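Local coordinates for protein immunoreactive 84kD antigen PG93 (Porphyromonas gingivalis, PDB 5M11) that is an essential bacterial surface component of the type-IX secretion system and binds zinc and calcium ions, at residues 324-330 with 343-348; 374-380 with 424-430; 382-386 with 397-401; 392-396 with 405-409. One frame throughout, in Å; residues are numbered along the deposited sequence.

Contact 1. Residues 324-330 with 343-348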
loop_
_atom_site.group_PDB
_atom_site.type_symbol
_atom_site.label_atom_id
_atom_site.label_comp_id
_atom_site.label_asym_id
_atom_site.label_seq_id
_atom_site.Cartn_x
_atom_site.Cartn_y
_atom_site.Cartn_z
ATOM N N GLY A 324 -14.087 -8.855 15.048
ATOM C CA GLY A 324 -13.727 -9.633 13.858
ATOM C C GLY A 324 -13.729 -8.845 12.553
ATOM O O GLY A 324 -13.928 -9.422 11.477
ATOM N N ARG A 325 -13.521 -7.515 12.644
ATOM C CA ARG A 325 -13.519 -6.567 11.539
ATOM C C ARG A 325 -12.326 -5.647 11.620
ATOM O O ARG A 325 -11.861 -5.314 12.720
ATOM C CB ARG A 325 -14.793 -5.699 11.568
ATOM C CG ARG A 325 -15.964 -6.266 10.815
ATOM C CD ARG A 325 -17.262 -5.584 11.192
ATOM N NE ARG A 325 -18.402 -6.226 10.535
ATOM C CZ ARG A 325 -19.149 -7.182 11.080
ATOM N NH1 ARG A 325 -18.908 -7.600 12.318
ATOM N NH2 ARG A 325 -20.148 -7.724 10.395
ATOM N N LEU A 326 -11.853 -5.197 10.447
ATOM C CA LEU A 326 -10.774 -4.223 10.337
ATOM C C LEU A 326 -11.422 -2.878 10.064
ATOM O O LEU A 326 -12.363 -2.809 9.285
ATOM C CB LEU A 326 -9.775 -4.623 9.229
ATOM C CG LEU A 326 -8.578 -3.694 8.955
ATOM C CD1 LEU A 326 -7.433 -3.969 9.895
ATOM C CD2 LEU A 326 -8.092 -3.852 7.532
ATOM N N TYR A 327 -10.960 -1.832 10.739
ATOM C CA TYR A 327 -11.431 -0.462 10.573
ATOM C C TYR A 327 -10.231 0.348 10.128
ATOM O O TYR A 327 -9.197 0.302 10.784
ATOM C CB TYR A 327 -12.062 0.084 11.884
ATOM C CG TYR A 327 -13.265 -0.689 12.394
ATOM C CD1 TYR A 327 -14.554 -0.187 12.251
ATOM C CD2 TYR A 327 -13.110 -1.914 13.045
ATOM C CE1 TYR A 327 -15.660 -0.890 12.722
ATOM C CE2 TYR A 327 -14.211 -2.627 13.517
ATOM C CZ TYR A 327 -15.483 -2.109 13.353
ATOM O OH TYR A 327 -16.559 -2.815 13.824
ATOM N N ALA A 328 -10.324 1.008 8.977
ATOM C CA ALA A 328 -9.217 1.790 8.441
ATOM C C ALA A 328 -9.649 3.170 7.951
ATOM O O ALA A 328 -10.733 3.333 7.375
ATOM C CB ALA A 328 -8.558 1.034 7.314
ATOM N N ALA A 329 -8.769 4.157 8.193
ATOM C CA ALA A 329 -8.898 5.565 7.812
ATOM C C ALA A 329 -7.785 5.896 6.848
ATOM O O ALA A 329 -6.619 5.608 7.128
ATOM C CB ALA A 329 -8.829 6.464 9.045
ATOM N N SER A 330 -8.128 6.469 5.709
ATOM C CA SER A 330 -7.118 6.747 4.707
ATOM C C SER A 330 -6.512 8.146 4.850
ATOM O O SER A 330 -5.287 8.257 4.782
ATOM C CB SER A 330 -7.692 6.541 3.307
ATOM O OG SER A 330 -8.703 7.476 2.982
ATOM N N MET A 343 -12.316 8.709 3.495
ATOM C CA MET A 343 -12.521 7.301 3.177
ATOM C C MET A 343 -12.386 6.433 4.436
ATOM O O MET A 343 -11.376 6.479 5.153
ATOM C CB MET A 343 -11.540 6.853 2.069
ATOM C CG MET A 343 -11.573 5.379 1.728
ATOM S SD MET A 343 -12.961 4.836 0.705
ATOM C CE MET A 343 -12.530 5.574 -0.894
ATOM N N VAL A 344 -13.429 5.647 4.701
ATOM C CA VAL A 344 -13.454 4.715 5.819
ATOM C C VAL A 344 -13.617 3.324 5.188
ATOM O O VAL A 344 -14.477 3.121 4.326
ATOM C CB VAL A 344 -14.534 5.062 6.883
ATOM C CG1 VAL A 344 -14.510 4.069 8.031
ATOM C CG2 VAL A 344 -14.354 6.476 7.421
ATOM N N LYS A 345 -12.746 2.393 5.566
ATOM C CA LYS A 345 -12.786 1.059 5.008
ATOM C C LYS A 345 -12.953 0.031 6.101
ATOM O O LYS A 345 -12.212 0.060 7.087
ATOM C CB LYS A 345 -11.515 0.792 4.219
ATOM C CG LYS A 345 -11.459 1.545 2.917
ATOM C CD LYS A 345 -10.056 1.682 2.383
ATOM C CE LYS A 345 -9.194 2.568 3.239
ATOM N NZ LYS A 345 -7.798 2.475 2.803
ATOM N N LEU A 346 -13.931 -0.876 5.930
ATOM C CA LEU A 346 -14.205 -1.972 6.858
ATOM C C LEU A 346 -14.087 -3.284 6.121
ATOM O O LEU A 346 -14.676 -3.424 5.038
ATOM C CB LEU A 346 -15.588 -1.872 7.518
ATOM C CG LEU A 346 -16.097 -0.549 8.097
ATOM C CD1 LEU A 346 -17.216 -0.828 9.047
ATOM C CD2 LEU A 346 -15.026 0.245 8.846
ATOM N N TYR A 347 -13.313 -4.240 6.683
ATOM C CA TYR A 347 -13.094 -5.555 6.075
ATOM C C TYR A 347 -13.620 -6.661 6.992
ATOM O O TYR A 347 -13.216 -6.787 8.142
ATOM C CB TYR A 347 -11.618 -5.764 5.714
ATOM C CG TYR A 347 -11.347 -7.023 4.911
ATOM C CD1 TYR A 347 -11.945 -7.229 3.672
ATOM C CD2 TYR A 347 -10.443 -7.981 5.365
ATOM C CE1 TYR A 347 -11.691 -8.377 2.928
ATOM C CE2 TYR A 347 -10.159 -9.119 4.615
ATOM C CZ TYR A 347 -10.792 -9.319 3.400
ATOM O OH TYR A 347 -10.511 -10.442 2.659
ATOM N N ASP A 348 -14.566 -7.423 6.463
ATOM C CA ASP A 348 -15.311 -8.519 7.075
ATOM C C ASP A 348 -14.464 -9.767 7.337
ATOM O O ASP A 348 -14.802 -10.575 8.210
ATOM C CB ASP A 348 -16.442 -8.898 6.097
ATOM C CG ASP A 348 -17.600 -9.662 6.694
ATOM O OD1 ASP A 348 -18.102 -9.247 7.776
ATOM O OD2 ASP A 348 -18.070 -10.620 6.044
#

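Contact 2. Residues 374-380 with 424-430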
loop_
_atom_site.group_PDB
_atom_site.type_symbol
_atom_site.label_atom_id
_atom_site.label_comp_id
_atom_site.label_asym_id
_atom_site.label_seq_id
_atom_site.Cartn_x
_atom_site.Cartn_y
_atom_site.Cartn_z
ATOM N N ILE A 374 -8.915 10.695 9.821
ATOM C CA ILE A 374 -7.624 10.248 10.356
ATOM C C ILE A 374 -7.676 9.317 11.604
ATOM O O ILE A 374 -6.613 8.797 11.987
ATOM C CB ILE A 374 -6.732 11.477 10.663
ATOM C CG1 ILE A 374 -7.503 12.550 11.440
ATOM C CG2 ILE A 374 -6.121 12.036 9.388
ATOM C CD1 ILE A 374 -6.721 13.195 12.370
ATOM N N ASP A 375 -8.851 9.121 12.244
ATOM C CA ASP A 375 -8.938 8.214 13.395
ATOM C C ASP A 375 -10.324 7.557 13.504
ATOM O O ASP A 375 -11.348 8.142 13.145
ATOM C CB ASP A 375 -8.554 8.900 14.731
ATOM C CG ASP A 375 -7.807 8.027 15.754
ATOM O OD1 ASP A 375 -7.882 6.771 15.656
ATOM O OD2 ASP A 375 -7.179 8.595 16.670
ATOM N N ILE A 376 -10.317 6.308 13.978
ATOM C CA ILE A 376 -11.492 5.479 14.204
ATOM C C ILE A 376 -11.580 5.145 15.687
ATOM O O ILE A 376 -10.550 5.054 16.377
ATOM C CB ILE A 376 -11.465 4.173 13.350
ATOM C CG1 ILE A 376 -10.846 4.382 11.926
ATOM C CG2 ILE A 376 -12.860 3.512 13.276
ATOM C CD1 ILE A 376 -11.722 5.121 10.860
ATOM N N ALA A 377 -12.822 4.983 16.177
ATOM C CA ALA A 377 -13.145 4.543 17.529
ATOM C C ALA A 377 -14.371 3.675 17.427
ATOM O O ALA A 377 -15.410 4.154 16.995
ATOM C CB ALA A 377 -13.359 5.723 18.467
ATOM N N VAL A 378 -14.228 2.383 17.723
ATOM C CA VAL A 378 -15.313 1.400 17.639
ATOM C C VAL A 378 -15.903 1.180 19.029
ATOM O O VAL A 378 -15.154 1.040 19.998
ATOM C CB VAL A 378 -14.812 0.058 17.038
ATOM C CG1 VAL A 378 -15.975 -0.876 16.743
ATOM C CG2 VAL A 378 -13.979 0.287 15.794
ATOM N N SER A 379 -17.226 1.095 19.135
ATOM C CA SER A 379 -17.816 0.830 20.436
ATOM C C SER A 379 -17.613 -0.642 20.825
ATOM O O SER A 379 -17.276 -1.473 19.980
ATOM C CB SER A 379 -19.296 1.185 20.443
ATOM O OG SER A 379 -20.016 0.296 19.610
ATOM N N ASN A 380 -17.761 -0.931 22.129
ATOM C CA ASN A 380 -17.720 -2.267 22.730
ATOM C C ASN A 380 -19.121 -2.840 22.578
ATOM O O ASN A 380 -20.097 -2.148 22.886
ATOM C CB ASN A 380 -17.292 -2.196 24.220
ATOM C CG ASN A 380 -16.814 -0.838 24.735
ATOM O OD1 ASN A 380 -15.739 -0.354 24.364
ATOM N ND2 ASN A 380 -17.583 -0.215 25.637
ATOM N N VAL A 424 -10.302 16.706 14.689
ATOM C CA VAL A 424 -10.482 15.648 15.695
ATOM C C VAL A 424 -9.519 14.449 15.480
ATOM O O VAL A 424 -9.662 13.712 14.496
ATOM C CB VAL A 424 -11.974 15.146 15.696
ATOM C CG1 VAL A 424 -12.247 14.168 16.841
ATOM C CG2 VAL A 424 -12.971 16.302 15.733
ATOM N N LYS A 425 -8.604 14.221 16.443
ATOM C CA LYS A 425 -7.680 13.075 16.456
ATOM C C LYS A 425 -7.639 12.463 17.879
ATOM O O LYS A 425 -8.198 13.069 18.785
ATOM C CB LYS A 425 -6.264 13.455 15.960
ATOM C CG LYS A 425 -5.471 12.215 15.581
ATOM C CD LYS A 425 -4.071 12.407 15.062
ATOM C CE LYS A 425 -3.607 11.012 14.675
ATOM N NZ LYS A 425 -2.258 10.983 14.067
ATOM N N ALA A 426 -6.998 11.272 18.075
ATOM C CA ALA A 426 -6.850 10.534 19.349
ATOM C C ALA A 426 -8.216 10.193 20.023
ATOM O O ALA A 426 -8.412 10.484 21.212
ATOM C CB ALA A 426 -5.953 11.303 20.314
ATOM N N ILE A 427 -9.138 9.532 19.267
ATOM C CA ILE A 427 -10.478 9.148 19.765
ATOM C C ILE A 427 -10.524 7.682 20.221
ATOM O O ILE A 427 -10.117 6.785 19.470
ATOM C CB ILE A 427 -11.646 9.438 18.774
ATOM C CG1 ILE A 427 -11.373 8.880 17.345
ATOM C CG2 ILE A 427 -11.968 10.924 18.768
ATOM C CD1 ILE A 427 -12.622 8.743 16.410
ATOM N N ALA A 428 -11.075 7.443 21.432
ATOM C CA ALA A 428 -11.233 6.096 21.983
ATOM C C ALA A 428 -12.487 6.013 22.860
ATOM O O ALA A 428 -13.069 7.043 23.202
ATOM C CB ALA A 428 -9.995 5.709 22.779
ATOM N N PHE A 429 -12.916 4.778 23.193
ATOM C CA PHE A 429 -14.068 4.495 24.070
ATOM C C PHE A 429 -13.601 3.961 25.431
ATOM O O PHE A 429 -12.617 3.208 25.494
ATOM C CB PHE A 429 -15.026 3.461 23.428
ATOM C CG PHE A 429 -16.050 3.985 22.450
ATOM C CD1 PHE A 429 -17.270 4.477 22.893
ATOM C CD2 PHE A 429 -15.819 3.936 21.080
ATOM C CE1 PHE A 429 -18.232 4.932 21.982
ATOM C CE2 PHE A 429 -16.784 4.393 20.165
ATOM C CZ PHE A 429 -17.981 4.886 20.621
ATOM N N ASP A 430 -14.324 4.292 26.512
ATOM C CA ASP A 430 -13.946 3.752 27.823
ATOM C C ASP A 430 -14.723 2.453 28.103
ATOM O O ASP A 430 -15.588 2.060 27.310
ATOM C CB ASP A 430 -14.100 4.788 28.959
ATOM C CG ASP A 430 -15.486 5.339 29.208
ATOM O OD1 ASP A 430 -16.470 4.672 28.827
ATOM O OD2 ASP A 430 -15.592 6.395 29.868
#

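Contact 3. Residues 382-386 with 397-401. With ZN (zinc ion), chain D.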
loop_
_atom_site.group_PDB
_atom_site.type_symbol
_atom_site.label_atom_id
_atom_site.label_comp_id
_atom_site.label_asym_id
_atom_site.label_seq_id
_atom_site.Cartn_x
_atom_site.Cartn_y
_atom_site.Cartn_z
ATOM N N ASP A 382 -21.130 -3.095 19.999
ATOM C CA ASP A 382 -21.834 -2.741 18.760
ATOM C C ASP A 382 -20.811 -2.479 17.612
ATOM O O ASP A 382 -20.334 -1.357 17.453
ATOM C CB ASP A 382 -22.802 -1.554 18.981
ATOM C CG ASP A 382 -23.919 -1.393 17.954
ATOM O OD1 ASP A 382 -24.772 -0.489 18.132
ATOM O OD2 ASP A 382 -23.932 -2.148 16.955
ATOM N N PRO A 383 -20.456 -3.518 16.810
ATOM C CA PRO A 383 -19.492 -3.319 15.709
ATOM C C PRO A 383 -19.890 -2.270 14.682
ATOM O O PRO A 383 -18.998 -1.612 14.152
ATOM C CB PRO A 383 -19.434 -4.693 15.023
ATOM C CG PRO A 383 -20.652 -5.415 15.471
ATOM C CD PRO A 383 -20.910 -4.922 16.862
ATOM N N ASP A 384 -21.203 -2.129 14.384
ATOM C CA ASP A 384 -21.665 -1.168 13.388
ATOM C C ASP A 384 -21.768 0.238 13.967
ATOM O O ASP A 384 -22.036 1.169 13.222
ATOM C CB ASP A 384 -22.972 -1.594 12.687
ATOM C CG ASP A 384 -24.032 -2.257 13.544
ATOM O OD1 ASP A 384 -24.243 -3.488 13.382
ATOM O OD2 ASP A 384 -24.725 -1.531 14.308
ATOM N N HIS A 385 -21.474 0.405 15.258
ATOM C CA HIS A 385 -21.486 1.701 15.924
ATOM C C HIS A 385 -20.052 2.141 16.179
ATOM O O HIS A 385 -19.388 1.642 17.093
ATOM C CB HIS A 385 -22.319 1.664 17.224
ATOM C CG HIS A 385 -22.591 3.008 17.845
ATOM N ND1 HIS A 385 -22.569 3.183 19.229
ATOM C CD2 HIS A 385 -22.902 4.193 17.262
ATOM C CE1 HIS A 385 -22.851 4.461 19.432
ATOM N NE2 HIS A 385 -23.060 5.108 18.280
ATOM N N PHE A 386 -19.561 3.047 15.332
ATOM C CA PHE A 386 -18.215 3.587 15.448
ATOM C C PHE A 386 -18.223 5.066 15.112
ATOM O O PHE A 386 -19.138 5.540 14.439
ATOM C CB PHE A 386 -17.200 2.815 14.564
ATOM C CG PHE A 386 -17.482 2.798 13.076
ATOM C CD1 PHE A 386 -16.919 3.748 12.235
ATOM C CD2 PHE A 386 -18.288 1.811 12.514
ATOM C CE1 PHE A 386 -17.170 3.724 10.861
ATOM C CE2 PHE A 386 -18.549 1.794 11.142
ATOM C CZ PHE A 386 -17.979 2.741 10.322
ATOM N N GLU A 397 -20.419 10.115 13.226
ATOM C CA GLU A 397 -21.042 8.951 13.836
ATOM C C GLU A 397 -21.550 8.045 12.747
ATOM O O GLU A 397 -22.308 8.483 11.866
ATOM C CB GLU A 397 -22.185 9.361 14.786
ATOM C CG GLU A 397 -22.696 8.215 15.645
ATOM C CD GLU A 397 -23.582 8.559 16.827
ATOM O OE1 GLU A 397 -23.811 9.760 17.087
ATOM O OE2 GLU A 397 -24.029 7.617 17.518
ATOM N N PHE A 398 -21.125 6.783 12.803
ATOM C CA PHE A 398 -21.584 5.752 11.885
ATOM C C PHE A 398 -22.419 4.766 12.677
ATOM O O PHE A 398 -22.109 4.499 13.845
ATOM C CB PHE A 398 -20.414 5.091 11.168
ATOM C CG PHE A 398 -19.763 5.996 10.145
ATOM C CD1 PHE A 398 -20.113 5.923 8.803
ATOM C CD2 PHE A 398 -18.807 6.937 10.528
ATOM C CE1 PHE A 398 -19.523 6.774 7.863
ATOM C CE2 PHE A 398 -18.228 7.793 9.587
ATOM C CZ PHE A 398 -18.581 7.700 8.262
ATOM N N LYS A 399 -23.544 4.323 12.089
ATOM C CA LYS A 399 -24.473 3.399 12.732
ATOM C C LYS A 399 -25.241 2.594 11.664
ATOM O O LYS A 399 -25.907 3.171 10.786
ATOM C CB LYS A 399 -25.420 4.166 13.677
ATOM C CG LYS A 399 -26.359 3.313 14.534
ATOM C CD LYS A 399 -25.763 2.862 15.860
ATOM C CE LYS A 399 -26.722 2.015 16.667
ATOM N NZ LYS A 399 -26.910 0.654 16.091
ATOM N N ASP A 400 -25.117 1.249 11.748
ATOM C CA ASP A 400 -25.762 0.259 10.878
ATOM C C ASP A 400 -25.543 0.521 9.358
ATOM O O ASP A 400 -26.493 0.485 8.567
ATOM C CB ASP A 400 -27.264 0.120 11.211
ATOM C CG ASP A 400 -27.509 -0.751 12.428
ATOM O OD1 ASP A 400 -27.700 -0.191 13.527
ATOM O OD2 ASP A 400 -27.467 -1.997 12.289
ATOM N N GLY A 401 -24.279 0.731 8.979
ATOM C CA GLY A 401 -23.851 0.903 7.591
ATOM C C GLY A 401 -24.134 2.225 6.910
ATOM O O GLY A 401 -24.126 2.291 5.671
HETATM ZN ZN ZN D . -25.607 -0.990 16.184
#

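Contact 4. Residues 392-396 with 405-409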
loop_
_atom_site.group_PDB
_atom_site.type_symbol
_atom_site.label_atom_id
_atom_site.label_comp_id
_atom_site.label_asym_id
_atom_site.label_seq_id
_atom_site.Cartn_x
_atom_site.Cartn_y
_atom_site.Cartn_z
ATOM N N GLY A 392 -10.236 18.625 10.331
ATOM C CA GLY A 392 -10.828 19.818 9.743
ATOM C C GLY A 392 -12.341 19.821 9.615
ATOM O O GLY A 392 -12.942 20.891 9.678
ATOM N N ASN A 393 -12.982 18.644 9.448
ATOM C CA ASN A 393 -14.439 18.565 9.243
ATOM C C ASN A 393 -15.290 18.056 10.456
ATOM O O ASN A 393 -16.518 17.945 10.334
ATOM C CB ASN A 393 -14.749 17.708 8.016
ATOM C CG ASN A 393 -14.516 18.431 6.716
ATOM O OD1 ASN A 393 -15.261 19.356 6.341
ATOM N ND2 ASN A 393 -13.473 18.014 6.001
ATOM N N GLY A 394 -14.657 17.779 11.591
ATOM C CA GLY A 394 -15.372 17.364 12.796
ATOM C C GLY A 394 -15.407 15.883 13.113
ATOM O O GLY A 394 -14.579 15.114 12.626
ATOM N N LEU A 395 -16.348 15.497 13.990
ATOM C CA LEU A 395 -16.558 14.125 14.440
ATOM C C LEU A 395 -17.753 13.529 13.714
ATOM O O LEU A 395 -18.784 14.192 13.543
ATOM C CB LEU A 395 -16.774 14.099 15.961
ATOM C CG LEU A 395 -16.917 12.745 16.655
ATOM C CD1 LEU A 395 -15.738 11.853 16.376
ATOM C CD2 LEU A 395 -17.045 12.931 18.130
ATOM N N PHE A 396 -17.617 12.281 13.276
ATOM C CA PHE A 396 -18.662 11.607 12.524
ATOM C C PHE A 396 -19.103 10.347 13.231
ATOM O O PHE A 396 -18.286 9.627 13.803
ATOM C CB PHE A 396 -18.179 11.304 11.099
ATOM C CG PHE A 396 -18.079 12.532 10.213
ATOM C CD1 PHE A 396 -19.101 12.854 9.322
ATOM C CD2 PHE A 396 -16.956 13.358 10.258
ATOM C CE1 PHE A 396 -18.999 13.975 8.490
ATOM C CE2 PHE A 396 -16.872 14.501 9.447
ATOM C CZ PHE A 396 -17.882 14.787 8.553
ATOM N N ALA A 405 -24.577 10.958 11.909
ATOM C CA ALA A 405 -24.397 12.333 12.418
ATOM C C ALA A 405 -23.014 12.929 12.182
ATOM O O ALA A 405 -22.027 12.205 12.219
ATOM C CB ALA A 405 -24.694 12.382 13.916
ATOM N N ARG A 406 -22.955 14.279 12.023
ATOM C CA ARG A 406 -21.729 15.095 11.958
ATOM C C ARG A 406 -21.746 16.138 13.107
ATOM O O ARG A 406 -22.645 16.982 13.187
ATOM C CB ARG A 406 -21.501 15.783 10.594
ATOM C CG ARG A 406 -20.240 16.648 10.611
ATOM C CD ARG A 406 -20.009 17.443 9.354
ATOM N NE ARG A 406 -20.676 18.747 9.384
ATOM C CZ ARG A 406 -20.076 19.904 9.650
ATOM N NH1 ARG A 406 -18.775 19.941 9.920
ATOM N NH2 ARG A 406 -20.768 21.035 9.643
ATOM N N TYR A 407 -20.743 16.055 13.989
ATOM C CA TYR A 407 -20.566 16.928 15.158
ATOM C C TYR A 407 -19.418 17.896 14.928
ATOM O O TYR A 407 -18.279 17.460 14.690
ATOM C CB TYR A 407 -20.303 16.094 16.429
ATOM C CG TYR A 407 -21.371 15.069 16.736
ATOM C CD1 TYR A 407 -22.675 15.460 17.029
ATOM C CD2 TYR A 407 -21.073 13.711 16.772
ATOM C CE1 TYR A 407 -23.658 14.524 17.342
ATOM C CE2 TYR A 407 -22.049 12.765 17.079
ATOM C CZ TYR A 407 -23.340 13.178 17.373
ATOM O OH TYR A 407 -24.324 12.266 17.667
ATOM N N SER A 408 -19.731 19.208 14.959
ATOM C CA SER A 408 -18.786 20.312 14.776
ATOM C C SER A 408 -19.421 21.618 15.194
ATOM O O SER A 408 -20.549 21.910 14.791
ATOM C CB SER A 408 -18.315 20.411 13.326
ATOM O OG SER A 408 -17.279 21.366 13.170
ATOM N N GLY A 409 -18.690 22.379 15.996
ATOM C CA GLY A 409 -19.094 23.700 16.448
ATOM C C GLY A 409 -20.124 23.777 17.554
ATOM O O GLY A 409 -20.169 22.914 18.436
#

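Contact 1. Residues 324-330 with 343-348
Tyr327 and Leu346 meet on one face of an antiparallel strand pair, and Arg325 and Asp348, at the end of the pair where strand 325-329 begins, hold each other far more loosely. Strands 325-329 and 343-347 run at 166°, joined by two hydrogen-bonded pairs, Leu326 with Tyr347 and Ala328 with Lys345. In the second, Ala328 N reaches Lys345 O at 2.8 Å and Lys345 N returns to Ala328 O at 2.9 Å. Ser330 N adds a bond to Met343 O as the first strand runs out. Between the hydrogen-bonded pairs, the Leu346 CD2 methyl comes within 3.5 Å of Tyr327 CD1, with CD1 of the leucine lying near CE1 of the same ring. Leu346 gets there because its CG lies beside its backbone N (chi1 -46°), which brings the branch obliquely against the CD1 and CE1 side of the tyrosine. On the other face, next to Leu326 and Ala328, Lys345 bends at its third torsion and carries NZ to partners outside the pair: a salt bridge to Asp313, a hydrogen bond to the carbonyl of the zinc ligand Asp315 and a cation-pi contact with Phe316. The solvent side is different. The Arg325 chain, extended from CG to NE, runs alongside Asp348, yet Arg325 NH2 stays 3.7 Å from Asp348 OD1; that oxygen lies well outside the guanidinium plane, so charge alone joins them in a long salt bridge. In the blade, strands 318-322 and 352-356 flank the pair on either side, while Ile376 of strand 373-378 covers the face formed by Tyr327, Ala329 and Val344.

Contact 2. Residues 374-380 with 424-430
Strands 374-378 and 427-429 run almost parallel, 6° between their directions and 5.8 Å between their axes, with Ala377 and Ala428 CA atoms 5.1 Å apart and side chains filling the gap. Before this, segment 424-430 turns a corner at Ala426. Ile427 is the middle wedge: its CG1 sits between the backbone N and the carbonyl carbon (chi1 50°), which sends Ile427 CD1 across to Ala377 CB at 3.7 Å, while CG1 lies against CB of Asp375. The Asp375 carboxylate slides past the isoleucine in the opposite direction, and Asp375 OD2 takes a weak hydrogen bond from Ile427 N at 3.4 Å; its OD1 lies close to the carboxylate of Glu318. At the Ile374 end, the Ile374 side chain crosses that of Lys425 at about a right angle, its CD1 3.6 Å from Lys425 CG. That lysine runs on, fully extended, to the hydroxyl of Tyr317. At the other end Phe429 turns its ring against the backbone of 377-379. Ser379 CA lies over one face, 3.9 Å from the Phe429 ring centroid in a CH-pi contact, and Ala377 O meets the rim near the ring plane. Beyond it, Asn380 ND2 makes a weak bond to Asp430 O. Ile374 and Asp375 both face Gly389, a classic beta bulge in the strand's pairing within its own sheet. Two first strands of successive four-stranded antiparallel sheets, side by side and joined mainly through side chains, are what neighbouring blades of a beta-propeller present to each other.

Contact 3. Residues 382-386 with 397-401
Asp382, Asp384 and Lys399 bind a zinc ion at the open end of the beta hairpin formed by strands 386-390 and 394-399 in a propeller blade, where a type I turn from Asp382 to His385 leads into the first of them. Metal bonds come first: Asp382 chelates with both carboxylate oxygens, Asp384 gives OD2, and Lys399 NZ binds at 2.1 Å from the zinc. A lysine ligand would probably bind as the neutral amine. Its chain bends at chi2 and chi4 to bring NZ to the metal, crossing the Asp382 side chain at about a right angle. Among hydrogen bonds, Phe398 N points at Phe386 O, 2.9 Å away and nearly along the C=O axis, and Phe386 N returns a longer bond to Phe398 O from above the carbonyl plane. His385 NE2 donates to Glu397 OE2 at 2.8 Å; the oxygen lies in the ring plane but is approached on its anti side. Glu397 OE1 meanwhile bonds to the hydroxyl of Tyr407, so both oxygens of this carboxylate are held. Apolar contact belongs to the phenylalanines: their planes are only 6° apart, yet the rings are slid until they barely overlap, and Phe398 CB covers a face of Phe386, 3.6 Å from the centroid. Asp400, a ligand of this zinc in a structure of the protein, does not coordinate it here: Asp400 OD1 lies 3.5 Å from the zinc and 2.8 Å from Lys399 NZ.

Contact 4. Residues 392-396 with 405-409
Asn393 and Arg406 make the first link: the backbone O of Asn393 accepts a hydrogen bond from Arg406 NH1 at 3.0 Å. The oxygen lies almost in the guanidinium plane, whereas the nitrogen stands above the plane of the carbonyl. The asparagine side chain itself turns elsewhere, to the hydroxyl of Ser369. Gly394 follows with a phi of 100°, a backbone shape suited to glycine, and its CA passes near Tyr407 O and the CB of Ser408. Leu395 carries the hydrogen-bonded pair with Tyr407: Leu395 N donates to Tyr407 O at 2.8 Å, and Leu395 O takes Tyr407 N at 2.7 Å, both in the carbonyl planes. Leu395 CB and Tyr407 CB lie side by side, 4.1 Å apart, on the same face of the sheet. Phe396 faces the other way, and there the arginine chain lies over its ring. CG of Arg406 is 3.9 Å from the Phe396 ring centroid in a CH-pi contact, while Arg406 CD rests against Phe396 CZ at 3.5 Å. CG of the arginine is placed anti to the backbone N (chi1 178°), running the chain alongside the phenylalanine in the same direction; the bend at its third torsion then takes the guanidinium to Asn393. Phe370 meets the Phe396 ring edge-to-face, and helix 357-364 also packs on it. The arrangement is a beta hairpin of strands 394-399 and 402-407, the last two strands of an antiparallel propeller blade.

In the fold
The contacts come from three consecutive four-stranded antiparallel sheets, 318-356, 373-407 and 422-459, which fit blades of a beta-propeller. Contact 1 joins the two middle strands of its blade and closes before the others open. Contacts 3 and 4 lie in the next blade, share strand 394-399 and alternate along the chain, their centres about 16 Å apart; both are nested in the loop closed by contact 2, which joins that blade's first strand to the first strand of the following one. Contact 1 lies about 12 Å from contact 3 and about 13 Å from contact 2, centre to centre, and touches both. The blade holding the zinc site of contact 3 is thus packed against by the blades before and after it.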